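Long-range contacts in polyguluronate lyase (Corynebacterium sp., PDB 1UAI), which probably cleaves the poly-alpha-L-guluronate blocks of alginate, acting as a lyase built on a jellyroll beta-sandwich: residues T41-F45 / Q55-A59; V157-K161 / Y172-V176; M97-E101 / V114-I118. All coordinates share one frame; numbering follows the deposited sequence.

Contact 1: residues T41-F45 / Q55-A59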
ATOM      1  N   THR A  41       7.835  14.215  -3.649  1.00  6.52           N
ATOM      2  CA  THR A  41       6.891  15.042  -4.387  1.00  7.44           C
ATOM      3  C   THR A  41       5.691  15.297  -3.481  1.00  7.84           C
ATOM      4  O   THR A  41       4.833  14.435  -3.290  1.00  8.89           O
ATOM      5  CB  THR A  41       6.456  14.379  -5.722  1.00  7.90           C
ATOM      6  OG1 THR A  41       5.552  15.252  -6.412  1.00 10.40           O
ATOM      7  CG2 THR A  41       5.789  13.031  -5.483  1.00 10.71           C
ATOM      8  N   ALA A  42       5.658  16.493  -2.904  1.00  7.88           N
ATOM      9  CA  ALA A  42       4.589  16.883  -1.993  1.00  7.94           C
ATOM     10  C   ALA A  42       3.303  17.187  -2.747  1.00  7.36           C
ATOM     11  O   ALA A  42       3.329  17.806  -3.810  1.00  8.87           O
ATOM     12  CB  ALA A  42       5.019  18.103  -1.182  1.00  9.76           C
ATOM     13  N   PRO A  43       2.151  16.779  -2.193  1.00  6.52           N
ATOM     14  CA  PRO A  43       1.954  16.065  -0.925  1.00  5.97           C
ATOM     15  C   PRO A  43       1.800  14.552  -1.100  1.00  5.54           C
ATOM     16  O   PRO A  43       1.570  13.834  -0.128  1.00  6.33           O
ATOM     17  CB  PRO A  43       0.667  16.680  -0.408  1.00  7.46           C
ATOM     18  CG  PRO A  43      -0.141  16.771  -1.678  1.00  7.96           C
ATOM     19  CD  PRO A  43       0.866  17.313  -2.686  1.00  7.59           C
ATOM     20  N   TRP A  44       1.941  14.075  -2.332  1.00  5.63           N
ATOM     21  CA  TRP A  44       1.730  12.663  -2.648  1.00  5.02           C
ATOM     22  C   TRP A  44       2.699  11.638  -2.078  1.00  4.90           C
ATOM     23  O   TRP A  44       2.293  10.525  -1.742  1.00  4.81           O
ATOM     24  CB  TRP A  44       1.676  12.487  -4.168  1.00  5.87           C
ATOM     25  CG  TRP A  44       1.058  13.651  -4.872  1.00  6.76           C
ATOM     26  CD1 TRP A  44       1.659  14.466  -5.783  1.00  7.22           C
ATOM     27  CD2 TRP A  44      -0.268  14.162  -4.687  1.00  7.66           C
ATOM     28  NE1 TRP A  44       0.793  15.458  -6.178  1.00  8.42           N
ATOM     29  CE2 TRP A  44      -0.398  15.294  -5.521  1.00  8.71           C
ATOM     30  CE3 TRP A  44      -1.358  13.775  -3.896  1.00  8.51           C
ATOM     31  CZ2 TRP A  44      -1.576  16.047  -5.586  1.00  9.65           C
ATOM     32  CZ3 TRP A  44      -2.531  14.522  -3.961  1.00 10.02           C
ATOM     33  CH2 TRP A  44      -2.628  15.646  -4.801  1.00 10.06           C
ATOM     34  N   PHE A  45       3.972  12.001  -1.984  1.00  4.46           N
ATOM     35  CA  PHE A  45       5.002  11.092  -1.494  1.00  4.99           C
ATOM     36  C   PHE A  45       6.088  11.953  -0.865  1.00  4.82           C
ATOM     37  O   PHE A  45       6.954  12.483  -1.558  1.00  5.57           O
ATOM     38  CB  PHE A  45       5.561  10.293  -2.675  1.00  4.73           C
ATOM     39  CG  PHE A  45       6.660   9.341  -2.306  1.00  4.86           C
ATOM     40  CD1 PHE A  45       6.405   8.236  -1.500  1.00  4.46           C
ATOM     41  CD2 PHE A  45       7.954   9.540  -2.781  1.00  5.20           C
ATOM     42  CE1 PHE A  45       7.423   7.340  -1.174  1.00  5.10           C
ATOM     43  CE2 PHE A  45       8.978   8.651  -2.461  1.00  5.69           C
ATOM     44  CZ  PHE A  45       8.710   7.549  -1.656  1.00  5.94           C
ATOM     45  N   GLN A  55       4.489   9.950   4.179  1.00  4.84           N
ATOM     46  CA  GLN A  55       3.119  10.287   3.828  1.00  4.81           C
ATOM     47  C   GLN A  55       2.849   9.918   2.372  1.00  4.40           C
ATOM     48  O   GLN A  55       3.579  10.341   1.472  1.00  5.31           O
ATOM     49  CB  GLN A  55       2.893  11.788   4.024  1.00  5.68           C
ATOM     50  CG  GLN A  55       1.595  12.324   3.440  1.00  6.18           C
ATOM     51  CD  GLN A  55       1.409  13.795   3.737  1.00  6.32           C
ATOM     52  OE1 GLN A  55       1.362  14.197   4.899  1.00  8.26           O
ATOM     53  NE2 GLN A  55       1.311  14.611   2.693  1.00  6.61           N
ATOM     54  N   PHE A  56       1.809   9.114   2.162  1.00  4.29           N
ATOM     55  CA  PHE A  56       1.378   8.696   0.829  1.00  4.53           C
ATOM     56  C   PHE A  56      -0.032   9.250   0.657  1.00  4.63           C
ATOM     57  O   PHE A  56      -0.908   8.982   1.484  1.00  5.02           O
ATOM     58  CB  PHE A  56       1.300   7.174   0.723  1.00  4.71           C
ATOM     59  CG  PHE A  56       2.628   6.481   0.782  1.00  4.56           C
ATOM     60  CD1 PHE A  56       3.340   6.214  -0.383  1.00  4.89           C
ATOM     61  CD2 PHE A  56       3.144   6.049   1.998  1.00  4.82           C
ATOM     62  CE1 PHE A  56       4.546   5.518  -0.337  1.00  5.46           C
ATOM     63  CE2 PHE A  56       4.349   5.353   2.056  1.00  5.42           C
ATOM     64  CZ  PHE A  56       5.051   5.086   0.884  1.00  5.05           C
ATOM     65  N   ARG A  57      -0.255  10.016  -0.404  1.00  4.58           N
ATOM     66  CA  ARG A  57      -1.574  10.587  -0.652  1.00  4.68           C
ATOM     67  C   ARG A  57      -1.974  10.409  -2.108  1.00  4.53           C
ATOM     68  O   ARG A  57      -1.161  10.608  -3.009  1.00  4.77           O
ATOM     69  CB  ARG A  57      -1.589  12.081  -0.302  1.00  4.95           C
ATOM     70  CG  ARG A  57      -2.952  12.741  -0.499  1.00  6.00           C
ATOM     71  CD  ARG A  57      -2.925  14.245  -0.242  1.00  5.98           C
ATOM     72  NE  ARG A  57      -2.532  14.565   1.127  1.00  6.48           N
ATOM     73  CZ  ARG A  57      -2.490  15.798   1.622  1.00  6.18           C
ATOM     74  NH1 ARG A  57      -2.822  16.830   0.856  1.00  7.36           N
ATOM     75  NH2 ARG A  57      -2.110  16.000   2.876  1.00  7.59           N
ATOM     76  N   ALA A  58      -3.227  10.019  -2.327  1.00  5.05           N
ATOM     77  CA  ALA A  58      -3.765   9.843  -3.672  1.00  4.70           C
ATOM     78  C   ALA A  58      -5.202  10.358  -3.681  1.00  4.29           C
ATOM     79  O   ALA A  58      -6.070   9.827  -2.983  1.00  4.99           O
ATOM     80  CB  ALA A  58      -3.723   8.374  -4.083  1.00  5.50           C
ATOM     81  N   ALA A  59      -5.436  11.404  -4.469  1.00  4.76           N
ATOM     82  CA  ALA A  59      -6.754  12.022  -4.583  1.00  5.07           C
ATOM     83  C   ALA A  59      -7.605  11.319  -5.633  1.00  5.58           C
ATOM     84  O   ALA A  59      -7.082  10.662  -6.529  1.00  5.61           O
ATOM     85  CB  ALA A  59      -6.607  13.499  -4.924  1.00  6.27           C
TER

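Contact 2: residues V157-K161 / Y172-V176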
ATOM      1  N   VAL A 157      -1.905   4.254  14.623  1.00  6.08           N
ATOM      2  CA  VAL A 157      -0.888   3.394  14.044  1.00  6.26           C
ATOM      3  C   VAL A 157      -1.104   1.958  14.496  1.00  5.32           C
ATOM      4  O   VAL A 157      -1.348   1.696  15.675  1.00  6.79           O
ATOM      5  CB  VAL A 157       0.531   3.836  14.469  1.00  7.37           C
ATOM      6  CG1 VAL A 157       1.574   2.891  13.883  1.00  8.95           C
ATOM      7  CG2 VAL A 157       0.789   5.261  14.006  1.00  9.84           C
ATOM      8  N   PHE A 158      -1.039   1.032  13.546  1.00  5.44           N
ATOM      9  CA  PHE A 158      -1.182  -0.384  13.852  1.00  5.57           C
ATOM     10  C   PHE A 158      -0.071  -1.119  13.126  1.00  5.81           C
ATOM     11  O   PHE A 158       0.548  -0.579  12.202  1.00  5.72           O
ATOM     12  CB  PHE A 158      -2.555  -0.918  13.409  1.00  6.55           C
ATOM     13  CG  PHE A 158      -2.752  -0.946  11.916  1.00  6.14           C
ATOM     14  CD1 PHE A 158      -2.407  -2.071  11.168  1.00  6.53           C
ATOM     15  CD2 PHE A 158      -3.279   0.158  11.258  1.00  6.68           C
ATOM     16  CE1 PHE A 158      -2.588  -2.090   9.782  1.00  6.49           C
ATOM     17  CE2 PHE A 158      -3.462   0.150   9.879  1.00  6.23           C
ATOM     18  CZ  PHE A 158      -3.117  -0.974   9.139  1.00  7.01           C
ATOM     19  N   GLU A 159       0.196  -2.342  13.565  1.00  5.98           N
ATOM     20  CA  GLU A 159       1.223  -3.153  12.943  1.00  5.87           C
ATOM     21  C   GLU A 159       0.560  -4.303  12.204  1.00  5.76           C
ATOM     22  O   GLU A 159      -0.167  -5.100  12.797  1.00  7.19           O
ATOM     23  CB  GLU A 159       2.192  -3.692  13.999  1.00  7.27           C
ATOM     24  CG  GLU A 159       3.347  -4.499  13.424  1.00 10.49           C
ATOM     25  CD  GLU A 159       4.404  -4.819  14.464  1.00 13.99           C
ATOM     26  OE1 GLU A 159       5.043  -3.875  14.972  1.00 18.98           O
ATOM     27  OE2 GLU A 159       4.594  -6.011  14.778  1.00 16.71           O
ATOM     28  N   GLY A 160       0.792  -4.364  10.900  1.00  5.40           N
ATOM     29  CA  GLY A 160       0.232  -5.438  10.108  1.00  5.39           C
ATOM     30  C   GLY A 160       1.349  -6.362   9.679  1.00  5.04           C
ATOM     31  O   GLY A 160       2.509  -5.954   9.593  1.00  4.84           O
ATOM     32  N   LYS A 161       1.011  -7.620   9.432  1.00  5.14           N
ATOM     33  CA  LYS A 161       2.011  -8.572   8.985  1.00  5.20           C
ATOM     34  C   LYS A 161       1.417  -9.647   8.097  1.00  4.82           C
ATOM     35  O   LYS A 161       0.335 -10.169   8.370  1.00  5.63           O
ATOM     36  CB  LYS A 161       2.709  -9.247  10.174  1.00  5.81           C
ATOM     37  CG  LYS A 161       3.794 -10.242   9.754  1.00  8.06           C
ATOM     38  CD  LYS A 161       4.615 -10.764  10.928  1.00 10.50           C
ATOM     39  CE  LYS A 161       3.797 -11.643  11.858  1.00 11.24           C
ATOM     40  NZ  LYS A 161       4.643 -12.235  12.934  1.00 12.79           N
ATOM     41  N   TYR A 172      -1.787 -10.849  10.113  1.00  5.08           N
ATOM     42  CA  TYR A 172      -1.856 -10.388  11.498  1.00  5.25           C
ATOM     43  C   TYR A 172      -2.114  -8.892  11.630  1.00  5.17           C
ATOM     44  O   TYR A 172      -1.712  -8.100  10.777  1.00  5.41           O
ATOM     45  CB  TYR A 172      -0.535 -10.696  12.211  1.00  5.79           C
ATOM     46  CG  TYR A 172      -0.132 -12.148  12.188  1.00  6.34           C
ATOM     47  CD1 TYR A 172      -0.378 -12.975  13.281  1.00  7.67           C
ATOM     48  CD2 TYR A 172       0.494 -12.698  11.070  1.00  6.39           C
ATOM     49  CE1 TYR A 172      -0.013 -14.318  13.263  1.00  9.20           C
ATOM     50  CE2 TYR A 172       0.863 -14.038  11.040  1.00  7.84           C
ATOM     51  CZ  TYR A 172       0.606 -14.841  12.140  1.00  8.71           C
ATOM     52  OH  TYR A 172       0.955 -16.171  12.114  1.00 10.68           O
ATOM     53  N   TYR A 173      -2.768  -8.525  12.728  1.00  5.29           N
ATOM     54  CA  TYR A 173      -3.076  -7.137  13.065  1.00  5.50           C
ATOM     55  C   TYR A 173      -2.685  -7.006  14.535  1.00  5.67           C
ATOM     56  O   TYR A 173      -3.248  -7.686  15.400  1.00  6.07           O
ATOM     57  CB  TYR A 173      -4.567  -6.864  12.882  1.00  5.91           C
ATOM     58  CG  TYR A 173      -5.040  -5.523  13.400  1.00  6.73           C
ATOM     59  CD1 TYR A 173      -4.836  -4.349  12.674  1.00  6.95           C
ATOM     60  CD2 TYR A 173      -5.740  -5.439  14.603  1.00  8.03           C
ATOM     61  CE1 TYR A 173      -5.330  -3.124  13.133  1.00  8.33           C
ATOM     62  CE2 TYR A 173      -6.235  -4.228  15.069  1.00  8.89           C
ATOM     63  CZ  TYR A 173      -6.032  -3.076  14.330  1.00  8.44           C
ATOM     64  OH  TYR A 173      -6.561  -1.885  14.774  1.00 10.91           O
ATOM     65  N   ASN A 174      -1.714  -6.141  14.805  1.00  6.34           N
ATOM     66  CA  ASN A 174      -1.201  -5.937  16.153  1.00  7.57           C
ATOM     67  C   ASN A 174      -0.864  -7.254  16.849  1.00  8.28           C
ATOM     68  O   ASN A 174      -1.183  -7.461  18.023  1.00  9.70           O
ATOM     69  CB  ASN A 174      -2.176  -5.103  16.990  1.00  8.49           C
ATOM     70  CG  ASN A 174      -2.211  -3.652  16.551  1.00  7.07           C
ATOM     71  OD1 ASN A 174      -1.249  -3.154  15.959  1.00  7.65           O
ATOM     72  ND2 ASN A 174      -3.305  -2.962  16.846  1.00  8.79           N
ATOM     73  N   GLY A 175      -0.215  -8.141  16.100  1.00  8.46           N
ATOM     74  CA  GLY A 175       0.209  -9.424  16.636  1.00  9.15           C
ATOM     75  C   GLY A 175      -0.810 -10.545  16.682  1.00  9.69           C
ATOM     76  O   GLY A 175      -0.451 -11.685  16.977  1.00 11.34           O
ATOM     77  N   VAL A 176      -2.069 -10.244  16.386  1.00  8.60           N
ATOM     78  CA  VAL A 176      -3.114 -11.259  16.428  1.00  8.54           C
ATOM     79  C   VAL A 176      -3.488 -11.764  15.036  1.00  6.71           C
ATOM     80  O   VAL A 176      -3.758 -10.976  14.129  1.00  6.37           O
ATOM     81  CB  VAL A 176      -4.377 -10.707  17.132  1.00  8.72           C
ATOM     82  CG1 VAL A 176      -5.464 -11.772  17.177  1.00 10.77           C
ATOM     83  CG2 VAL A 176      -4.023 -10.244  18.539  1.00 11.28           C
TER
HETATM   84  O   HOH W   1      -3.461   0.091  16.686  1.00  9.36           O
HETATM   85  O   HOH W   2       0.829  -7.734  13.454  1.00 10.70           O

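Contact 3: residues M97-E101 / V114-I118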
ATOM      1  N   MET A  97       6.156  -9.643   5.344  1.00  4.67           N
ATOM      2  CA  MET A  97       6.169  -8.190   5.299  1.00  4.65           C
ATOM      3  C   MET A  97       5.556  -7.722   6.604  1.00  4.94           C
ATOM      4  O   MET A  97       4.434  -8.102   6.953  1.00  5.01           O
ATOM      5  CB  MET A  97       5.374  -7.569   4.145  1.00  4.95           C
ATOM      6  CG  MET A  97       5.334  -6.033   4.298  1.00  5.86           C
ATOM      7  SD  MET A  97       4.808  -5.040   2.890  1.00  5.29           S
ATOM      8  CE  MET A  97       3.086  -5.521   2.780  1.00  5.15           C
ATOM      9  N   VAL A  98       6.325  -6.933   7.344  1.00  4.54           N
ATOM     10  CA  VAL A  98       5.859  -6.347   8.589  1.00  5.74           C
ATOM     11  C   VAL A  98       5.829  -4.853   8.321  1.00  5.44           C
ATOM     12  O   VAL A  98       6.799  -4.287   7.811  1.00  6.34           O
ATOM     13  CB  VAL A  98       6.825  -6.604   9.762  1.00  8.04           C
ATOM     14  CG1 VAL A  98       6.330  -5.875  11.009  1.00 10.26           C
ATOM     15  CG2 VAL A  98       6.938  -8.092  10.027  1.00 10.07           C
ATOM     16  N   PHE A  99       4.716  -4.216   8.648  1.00  6.01           N
ATOM     17  CA  PHE A  99       4.606  -2.787   8.428  1.00  6.04           C
ATOM     18  C   PHE A  99       3.813  -2.130   9.540  1.00  5.70           C
ATOM     19  O   PHE A  99       3.013  -2.776  10.216  1.00  6.22           O
ATOM     20  CB  PHE A  99       3.935  -2.512   7.072  1.00  7.39           C
ATOM     21  CG  PHE A  99       2.504  -2.974   6.991  1.00  6.19           C
ATOM     22  CD1 PHE A  99       1.459  -2.126   7.352  1.00  6.97           C
ATOM     23  CD2 PHE A  99       2.200  -4.268   6.571  1.00  6.59           C
ATOM     24  CE1 PHE A  99       0.137  -2.560   7.296  1.00  6.83           C
ATOM     25  CE2 PHE A  99       0.883  -4.709   6.514  1.00  6.78           C
ATOM     26  CZ  PHE A  99      -0.151  -3.856   6.877  1.00  6.49           C
ATOM     27  N   ARG A 100       4.077  -0.848   9.752  1.00  5.41           N
ATOM     28  CA  ARG A 100       3.347  -0.072  10.740  1.00  5.22           C
ATOM     29  C   ARG A 100       2.838   1.129   9.978  1.00  4.76           C
ATOM     30  O   ARG A 100       3.618   1.856   9.363  1.00  5.47           O
ATOM     31  CB  ARG A 100       4.251   0.375  11.887  1.00  7.43           C
ATOM     32  CG  ARG A 100       4.630  -0.757  12.814  1.00  9.59           C
ATOM     33  CD  ARG A 100       5.476  -0.284  13.974  1.00 12.70           C
ATOM     34  NE  ARG A 100       6.019  -1.417  14.712  1.00 15.92           N
ATOM     35  CZ  ARG A 100       6.893  -1.314  15.706  1.00 15.88           C
ATOM     36  NH1 ARG A 100       7.326  -0.119  16.086  1.00 18.39           N
ATOM     37  NH2 ARG A 100       7.341  -2.404  16.312  1.00 17.70           N
ATOM     38  N   GLU A 101       1.527   1.329   9.994  1.00  4.90           N
ATOM     39  CA  GLU A 101       0.955   2.448   9.270  1.00  4.73           C
ATOM     40  C   GLU A 101      -0.309   2.938   9.936  1.00  4.89           C
ATOM     41  O   GLU A 101      -0.830   2.320  10.869  1.00  5.08           O
ATOM     42  CB  GLU A 101       0.628   2.041   7.826  1.00  6.69           C
ATOM     43  CG  GLU A 101      -0.498   1.016   7.703  1.00  7.16           C
ATOM     44  CD  GLU A 101      -0.804   0.634   6.259  1.00  6.31           C
ATOM     45  OE1 GLU A 101       0.089   0.795   5.397  1.00  6.69           O
ATOM     46  OE2 GLU A 101      -1.928   0.157   5.982  1.00  6.69           O
ATOM     47  N   VAL A 114      -6.917   1.386   0.526  1.00  3.97           N
ATOM     48  CA  VAL A 114      -6.090   0.196   0.735  1.00  5.09           C
ATOM     49  C   VAL A 114      -4.678   0.627   1.158  1.00  4.39           C
ATOM     50  O   VAL A 114      -4.059   1.473   0.506  1.00  5.30           O
ATOM     51  CB  VAL A 114      -6.046  -0.653  -0.559  1.00  4.54           C
ATOM     52  CG1 VAL A 114      -4.997  -1.744  -0.451  1.00  4.83           C
ATOM     53  CG2 VAL A 114      -7.419  -1.265  -0.806  1.00  5.98           C
ATOM     54  N   GLY A 115      -4.173   0.040   2.244  1.00  3.78           N
ATOM     55  CA  GLY A 115      -2.866   0.424   2.760  1.00  4.21           C
ATOM     56  C   GLY A 115      -1.707  -0.553   2.657  1.00  3.66           C
ATOM     57  O   GLY A 115      -0.564  -0.182   2.927  1.00  4.25           O
ATOM     58  N   ALA A 116      -1.989  -1.795   2.293  1.00  3.97           N
ATOM     59  CA  ALA A 116      -0.942  -2.794   2.134  1.00  4.45           C
ATOM     60  C   ALA A 116      -1.530  -3.978   1.402  1.00  4.45           C
ATOM     61  O   ALA A 116      -2.724  -4.261   1.527  1.00  4.63           O
ATOM     62  CB  ALA A 116      -0.404  -3.231   3.490  1.00  5.63           C
ATOM     63  N   GLN A 117      -0.707  -4.675   0.631  1.00  4.09           N
ATOM     64  CA  GLN A 117      -1.221  -5.829  -0.075  1.00  6.09           C
ATOM     65  C   GLN A 117      -0.206  -6.848  -0.540  1.00  4.38           C
ATOM     66  O   GLN A 117       1.010  -6.641  -0.472  1.00  4.47           O
ATOM     67  CB  GLN A 117      -2.068  -5.393  -1.289  1.00 13.04           C
ATOM     68  CG  GLN A 117      -1.634  -4.109  -2.010  1.00 14.15           C
ATOM     69  CD  GLN A 117      -2.364  -3.880  -3.341  1.00 12.27           C
ATOM     70  OE1 GLN A 117      -2.326  -2.783  -3.904  1.00 13.24           O
ATOM     71  NE2 GLN A 117      -3.014  -4.919  -3.853  1.00 12.50           N
ATOM     72  N   ILE A 118      -0.751  -7.992  -0.939  1.00  5.26           N
ATOM     73  CA  ILE A 118       0.005  -9.056  -1.572  1.00  4.30           C
ATOM     74  C   ILE A 118      -0.719  -9.061  -2.910  1.00  4.81           C
ATOM     75  O   ILE A 118      -1.954  -9.105  -2.959  1.00  4.92           O
ATOM     76  CB  ILE A 118      -0.159 -10.446  -0.923  1.00  4.57           C
ATOM     77  CG1 ILE A 118       0.577 -10.490   0.417  1.00  5.17           C
ATOM     78  CG2 ILE A 118       0.400 -11.522  -1.868  1.00  5.51           C
ATOM     79  CD1 ILE A 118       0.437 -11.809   1.142  1.00  5.32           C
TER

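Contact 1: residues T41-F45 / Q55-A59
Arg57 meets Trp44 and Pro43 because its chain runs out extended at first, CG lying opposite the backbone N (chi1 -178°), and bends only at chi3. The straight part passes the indole, with Arg57 CD 3.8 Å from Trp44 CZ3, and the bend then turns one face of the guanidinium to the proline. There Pro43 CB lies over that face, 3.7 Å above the guanidinium plane and offset toward the rim, while the indole plane stands nearly perpendicular to it. Gln213 accepts a hydrogen bond from Arg57 NE, fixing the group from strand 211-223.

Gln55, also extended, reaches the same loop: its NE2 donates to Pro43 O at 2.9 Å and 170°. This nearly straight bond lies in the plane of both groups, for the donor meets a lone pair in the carbonyl plane and the oxygen lies in the plane of the Gln55 amide. Next along, Trp44 O accepts from Arg57 N at 2.9 Å and also from Ser73 OG, two grips on one carbonyl. Arg57 O, by contrast, is buried without a hydrogen-bonding partner in the model; Trp44 CE3 approaches it, near the ring plane, at 3.3 Å.

On the sheet face that Phe45 and Phe56 share as a non-hydrogen-bonded antiparallel pair, their rings lie side by side and point the same way. Phe45 CD1 is 3.5 Å from Phe56 CE1, and the ring planes are inclined at 49°.

After the cis peptide before Pro43, Trp44 and Phe45 both face Thr41, whose N and O each bond to Phe45: a classic beta bulge leading into edge strand 45-47 of the jellyroll.

Contact 2: residues V157-K161 / Y172-V176
Lys161 and Tyr172 form an antiparallel hydrogen-bonded pair in the beta hairpin of strands 158-165 and 168-173. Tyr172 N donates to Lys161 O at 2.8 Å, and Lys161 N returns a longer bond to Tyr172 O. The two side chains lie side by side, pointing the same way. A bend at chi3 (68°) turns the end of the lysine over one face of the tyrosine ring, where Lys161 NZ stands 4.7 Å from the Tyr172 ring centroid, a cation-pi contact; CE, nearer the ring, adds a CH-pi contact.

At the other end of the pairing, Asn174 uses both main chain and side chain on Glu159. Asn174 N donates to Glu159 O at 2.7 Å, and Glu159 N donates to Asn174 OD1 at 2.9 Å and 171°, so the amide stands in for a strand carbonyl where the regular ladder stops. Between these two levels Gly160 faces Tyr173 as a non-hydrogen-bonded pair; from there the Tyr173 side chain reaches back to Phe158, Tyr173 CE1 lying 3.6 Å from Phe158 CB, and the two side chains cross at about a right angle.

Further out, a type I' turn from Tyr173 to Val176 positions Asn174, both central residues having positive phi, and starts the next strand, 176-182. On the opposite flank, strand 95-105 holds Glu159 through a salt bridge from its OE1 to Arg100 NE, while Val148 and Thr149 of the other sheet touch Tyr173. Water 2 links Glu159 O to Gly175 N, and water 1 donates to Val157 O while accepting from Asn174 ND2 at 3.1 Å.

Contact 3: residues M97-E101 / V114-I118
One face of the Phe99 ring is occupied by Ala116 CB, which stands 3.4 Å above the plane and is offset toward the rim. The nearest ring atom is at the far end, Phe99 CZ, 3.5 Å from Ala116 CB, and the geometry is that of a CH-pi contact. Phe128 of strand 124-131 meets the same phenyl group edge-to-face. Phe99 CB already points toward 114-118, and with CG between the backbone N and the carbonyl carbon (chi1 65°) the ring comes to lie with one face against Ala116 CB.

The other flat group is the Glu101 carboxyl group, directed at the backbone of Gly115. Glu101 OE1 comes to 2.7 Å from Gly115 O; two oxygens this close suggest, without settling it, that the buried acid holds a proton. Its second oxygen, Glu101 OE2, lies 3.4 Å from Gly115 CA; the acid group can come this close to the main chain because no side chain stands between them.

At the opposite end, the methyl of Met97 completes the row. Its chain is extended up to a bend at chi3, and Met97 CE ends 4.2 Å from Ala116 CB and 4.0 Å from Gln117 O. Phe162, Leu219, Val221 and Phe190 touch Met97 as well, so its side chain is packed among apolar residues of three other strands.

The axes of 97-101 and 114-118 pass 8.9 Å apart and run antiparallel at 174°. That spacing is too wide for strand pairing, and side chains reaching across the gap instead mark the interior between the two facing sheets of a jellyroll beta-sandwich.

Overall arrangement
From the N terminus, contact 1 comes first, closing the short loop between residues 45 and 55 at the margin of the seven-stranded sheet. Contact 3 follows, bridging from strand 95-105 of that sheet to strand 112-119 of the other. Contact 2 closes last, around the hairpin toward the far margin of the seven-stranded sheet. The three are in series, with none nested and none crossing. Contacts 2 and 3 adjoin, their centres 9 Å apart, since strands 95-105 and 158-165 are neighbours; Gly160 N probably bonds to Phe99 O there. Contact 1 lies about 17 Å from contact 3, centre to centre, separated from strand 95-105 by strand 211-223.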